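PDB 4ZXA: hydroquinone dioxygenase small subunit from Pseudomonas sp., which pairs with a large subunit to form PnpCD, an iron(II)-dependent hydroquinone 1,2-dioxygenase, and is itself probably a cupin-fold partner in that dioxygenase activity. Local coordinates for residues K52-L57 with E160-I165; D80-V85 with G127-L132. One frame throughout, in Å; residues are numbered along the deposited sequence.

Contact 1 (K52-L57 with E160-I165)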
# COMPACT_ATOMS: atom_id res chain seq x y z
N LYS A 52 14.16 3.42 -42.43
CA LYS A 52 14.09 4.09 -41.14
C LYS A 52 12.63 4.28 -40.67
O LYS A 52 12.00 5.28 -40.95
CB LYS A 52 14.85 5.42 -41.21
CG LYS A 52 16.32 5.26 -41.68
CD LYS A 52 17.01 6.62 -41.96
CE LYS A 52 17.87 7.08 -40.78
NZ LYS A 52 19.17 6.28 -40.67
N VAL A 53 12.10 3.29 -39.95
CA VAL A 53 10.67 3.32 -39.63
C VAL A 53 10.48 4.04 -38.32
O VAL A 53 11.00 3.62 -37.28
CB VAL A 53 10.03 1.89 -39.52
CG1 VAL A 53 8.55 2.01 -39.12
CG2 VAL A 53 10.17 1.11 -40.84
N VAL A 54 9.74 5.15 -38.38
CA VAL A 54 9.42 5.90 -37.18
C VAL A 54 8.48 5.08 -36.29
O VAL A 54 7.40 4.67 -36.72
CB VAL A 54 8.75 7.23 -37.52
CG1 VAL A 54 8.44 8.02 -36.24
CG2 VAL A 54 9.63 8.04 -38.49
N VAL A 55 8.91 4.84 -35.05
CA VAL A 55 8.11 4.15 -34.05
C VAL A 55 7.80 5.07 -32.87
O VAL A 55 6.93 4.77 -32.06
CB VAL A 55 8.78 2.84 -33.56
CG1 VAL A 55 8.84 1.83 -34.71
CG2 VAL A 55 10.18 3.11 -33.05
N GLY A 56 8.49 6.20 -32.80
CA GLY A 56 8.17 7.22 -31.83
C GLY A 56 8.34 8.59 -32.45
O GLY A 56 9.34 8.85 -33.13
N LEU A 57 7.38 9.49 -32.21
CA LEU A 57 7.44 10.85 -32.73
C LEU A 57 7.00 11.90 -31.70
O LEU A 57 5.86 11.88 -31.24
CB LEU A 57 6.60 10.96 -34.00
CG LEU A 57 6.49 12.36 -34.60
CD1 LEU A 57 7.87 12.92 -34.93
CD2 LEU A 57 5.60 12.32 -35.83
N GLU A 160 6.89 6.97 -42.06
CA GLU A 160 5.79 6.80 -41.14
C GLU A 160 4.77 5.83 -41.71
O GLU A 160 4.36 5.96 -42.87
CB GLU A 160 5.12 8.15 -40.84
CG GLU A 160 5.97 9.09 -40.00
CD GLU A 160 5.28 10.43 -39.80
OE1 GLU A 160 5.38 11.29 -40.70
OE2 GLU A 160 4.63 10.63 -38.75
N LYS A 161 4.38 4.86 -40.91
CA LYS A 161 3.33 3.93 -41.32
C LYS A 161 2.61 3.42 -40.10
O LYS A 161 2.51 2.21 -39.87
CB LYS A 161 3.91 2.78 -42.16
CG LYS A 161 5.21 2.15 -41.65
CD LYS A 161 5.23 0.66 -41.98
CE LYS A 161 6.61 0.17 -42.45
NZ LYS A 161 6.67 -1.35 -42.47
N TRP A 162 2.10 4.37 -39.31
CA TRP A 162 1.48 4.06 -38.03
C TRP A 162 0.39 3.00 -38.15
O TRP A 162 0.36 2.03 -37.40
CB TRP A 162 0.96 5.34 -37.35
CG TRP A 162 2.03 6.39 -37.21
CD1 TRP A 162 2.25 7.45 -38.04
CD2 TRP A 162 3.04 6.47 -36.19
NE1 TRP A 162 3.34 8.17 -37.61
CE2 TRP A 162 3.84 7.59 -36.48
CE3 TRP A 162 3.35 5.68 -35.07
CZ2 TRP A 162 4.93 7.97 -35.68
CZ3 TRP A 162 4.43 6.05 -34.28
CH2 TRP A 162 5.21 7.19 -34.59
N ALA A 163 -0.52 3.17 -39.10
CA ALA A 163 -1.66 2.26 -39.21
C ALA A 163 -1.19 0.83 -39.44
O ALA A 163 -1.86 -0.12 -39.06
CB ALA A 163 -2.61 2.72 -40.31
N GLU A 164 -0.01 0.69 -40.03
CA GLU A 164 0.55 -0.63 -40.29
C GLU A 164 1.18 -1.27 -39.06
O GLU A 164 1.13 -2.49 -38.91
CB GLU A 164 1.63 -0.54 -41.37
CG GLU A 164 1.14 -0.36 -42.78
CD GLU A 164 2.30 -0.44 -43.76
OE1 GLU A 164 3.02 -1.47 -43.74
OE2 GLU A 164 2.51 0.52 -44.53
N ILE A 165 1.79 -0.45 -38.20
CA ILE A 165 2.59 -1.00 -37.10
C ILE A 165 1.96 -0.95 -35.70
O ILE A 165 2.36 -1.71 -34.83
CB ILE A 165 4.00 -0.39 -37.03
CG1 ILE A 165 3.95 1.14 -36.91
CG2 ILE A 165 4.82 -0.81 -38.22
CD1 ILE A 165 5.19 1.73 -36.26
O HOH W 1 5.10 5.02 -38.32
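V54 and L57 meet the six-membered ring of W162, the residue with the largest buried area in the contact (75 Å²). V54 CG1 is 3.6 Å from W162 CZ2; a chi1 of -179° turns CG1 away from the backbone N and onto the indole, while CG2 runs alongside E160. L57 CB approaches obliquely, 3.8 Å from the same W162 CZ2. On either side of V54 in sequence, V55 CG1 touches I165 CD1 at 4.0 Å, their side chains crossing at about a right angle, and V53 meets the aliphatic chain of K161.

Polar contact between the two segments goes through water: water 1 donates to V54 O (2.8 Å) and accepts from K161 N (2.7 Å), sitting over the centre of the W162 ring. V54 O lies above that same face, whereas V55 O is at the ring edge. W162 NE1 gives E160 OE2 a bond of 3.0 Å that is nearly straight (172°) and in the indole plane, fixing the ring's rotation; K154 pairs with E160 OE1. A leucine in place of W162 would probably leave E160 OE2 without this donor and open a gap beside V54 and L57.

Around the contact, strand 158-159 bonds to V54 through V159, V55 and G56 form a classic beta bulge opposite V63, V43 of helix 40-45 covers V53, V55 and I165, and I337 of the large subunit packs on W162.

Contact 2 (D80-V85 with G127-L132); sequences DEFAIV and GHQCLL
F82 with L131 and A83 with C130 are successive rungs of an antiparallel ladder between strands 81-85 and 128-132, part of one sheet of the cupin domain. The strand axes approach to 4.6 Å, with 158° between their N-to-C directions.

The backbone bonds define the register. At the hydrogen-bonded pair E81 and L132, E81 N reaches L132 O at 3.1 Å, while L132 N meets E81 O at 2.8 Å. The next such pair is A83 and C130, where A83 N to C130 O is 3.2 Å and C130 N to A83 O is 3.1 Å. G127 N closes the far end on V85 O at 2.7 Å.

The two faces of the sheet differ in what they meet. On one, F82 CE1 touches L131 CD1 at 3.7 Å, the side chains crossing obliquely; with chi1 at 164° the L131 side chain swings back toward strand 81-85, which brings CD1 to F82 and also against the carboxylate of D80, whose OD2 is paired with R174 of the large subunit. Q129 shares this face, and its NE2 bonds to T235 O of that subunit. On the other, A83 CB packs on L132 CD1 at 4.1 Å, and F94 of strand 89-97 meets C130 and L132. E81 also points to this face, its two carboxylate oxygens held separately by Y138 and T152.

H128, Q129 and C130 pair with a strand of the large subunit, carrying the sheet across the interface. Antiparallel strands paired in this way, with one face turned to the second sheet, are characteristic of the cupin jelly-roll barrel, whose sheet is here continued by the large subunit.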
# COMPACT_ATOMS: atom_id res chain seq x y z
N ASP A 80 24.25 15.55 -33.88
CA ASP A 80 24.44 14.21 -33.33
C ASP A 80 23.23 13.29 -33.49
O ASP A 80 22.07 13.73 -33.43
CB ASP A 80 24.78 14.30 -31.85
CG ASP A 80 26.15 14.88 -31.60
OD1 ASP A 80 27.00 14.77 -32.50
OD2 ASP A 80 26.37 15.44 -30.50
N GLU A 81 23.51 12.00 -33.70
CA GLU A 81 22.51 10.93 -33.70
C GLU A 81 23.05 9.79 -32.86
O GLU A 81 24.24 9.76 -32.52
CB GLU A 81 22.23 10.44 -35.12
CG GLU A 81 21.47 11.41 -35.99
CD GLU A 81 21.55 11.06 -37.46
OE1 GLU A 81 22.68 10.95 -37.98
OE2 GLU A 81 20.49 10.90 -38.11
N PHE A 82 22.20 8.83 -32.53
CA PHE A 82 22.67 7.71 -31.74
C PHE A 82 22.05 6.41 -32.23
O PHE A 82 20.95 6.41 -32.76
CB PHE A 82 22.31 7.92 -30.27
CG PHE A 82 22.90 9.16 -29.69
CD1 PHE A 82 24.16 9.14 -29.11
CD2 PHE A 82 22.21 10.37 -29.74
CE1 PHE A 82 24.72 10.29 -28.56
CE2 PHE A 82 22.76 11.52 -29.21
CZ PHE A 82 24.02 11.49 -28.61
N ALA A 83 22.77 5.31 -32.06
CA ALA A 83 22.25 4.01 -32.48
C ALA A 83 22.42 3.01 -31.35
O ALA A 83 23.50 2.92 -30.74
CB ALA A 83 22.97 3.52 -33.73
N ILE A 84 21.34 2.27 -31.07
CA ILE A 84 21.37 1.15 -30.14
C ILE A 84 21.10 -0.14 -30.89
O ILE A 84 20.07 -0.27 -31.56
CB ILE A 84 20.26 1.22 -29.07
CG1 ILE A 84 20.09 2.64 -28.53
CG2 ILE A 84 20.52 0.20 -27.95
CD1 ILE A 84 20.97 2.92 -27.38
N VAL A 85 22.01 -1.09 -30.78
CA VAL A 85 21.78 -2.39 -31.39
C VAL A 85 20.92 -3.25 -30.47
O VAL A 85 21.35 -3.61 -29.38
CB VAL A 85 23.09 -3.11 -31.68
CG1 VAL A 85 22.83 -4.56 -32.07
CG2 VAL A 85 23.84 -2.36 -32.77
N GLY A 127 22.58 -4.54 -27.14
CA GLY A 127 22.70 -3.79 -25.92
C GLY A 127 23.76 -2.72 -26.02
O GLY A 127 24.00 -1.99 -25.06
N HIS A 128 24.40 -2.63 -27.18
CA HIS A 128 25.47 -1.67 -27.36
C HIS A 128 25.00 -0.39 -28.04
O HIS A 128 24.14 -0.41 -28.94
CB HIS A 128 26.63 -2.28 -28.15
CG HIS A 128 27.29 -3.43 -27.44
ND1 HIS A 128 28.19 -4.26 -28.06
CD2 HIS A 128 27.17 -3.87 -26.17
CE1 HIS A 128 28.62 -5.17 -27.19
NE2 HIS A 128 28.00 -4.95 -26.04
N GLN A 129 25.58 0.73 -27.61
CA GLN A 129 25.23 2.04 -28.13
C GLN A 129 26.49 2.73 -28.67
O GLN A 129 27.58 2.58 -28.10
CB GLN A 129 24.58 2.87 -27.00
CG GLN A 129 24.18 4.30 -27.35
CD GLN A 129 23.46 5.01 -26.20
OE1 GLN A 129 22.46 4.51 -25.67
NE2 GLN A 129 23.97 6.18 -25.80
N CYS A 130 26.34 3.46 -29.76
CA CYS A 130 27.42 4.33 -30.19
C CYS A 130 26.88 5.71 -30.56
O CYS A 130 25.71 5.87 -30.92
CB CYS A 130 28.19 3.72 -31.37
SG CYS A 130 27.38 3.90 -32.96
N LEU A 131 27.77 6.70 -30.46
CA LEU A 131 27.50 8.05 -30.97
C LEU A 131 27.68 8.08 -32.50
O LEU A 131 28.61 7.49 -33.05
CB LEU A 131 28.45 9.05 -30.29
CG LEU A 131 28.67 10.46 -30.86
CD1 LEU A 131 27.39 11.29 -30.89
CD2 LEU A 131 29.73 11.18 -30.04
N LEU A 132 26.76 8.75 -33.18
CA LEU A 132 26.90 9.05 -34.59
C LEU A 132 27.19 10.55 -34.71
O LEU A 132 26.26 11.35 -34.86
CB LEU A 132 25.63 8.68 -35.34
CG LEU A 132 25.22 7.22 -35.16
CD1 LEU A 132 23.82 6.97 -35.69
CD2 LEU A 132 26.24 6.27 -35.82
O HOH W 2 24.98 11.94 -37.47

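Both contacts draw on the same mixed sheet, contact 1 through strand 52-58 and contact 2 through strands 81-87 and 128-132, yet they lie on opposite sides of the chain's centre, with their own centres 20 Å apart. Contact 2 is buried; contact 1 is only partly so. Their chemistry follows: in contact 2 two neighbouring strands are joined directly by backbone hydrogen bonds, whereas in contact 1 a short helix and its lead-in lie against a strand through apolar side chains, an indole and one bridging water. The large subunit reaches both, by packing at contact 1, and at contact 2 also by a salt bridge, a side-chain hydrogen bond and a shared sheet.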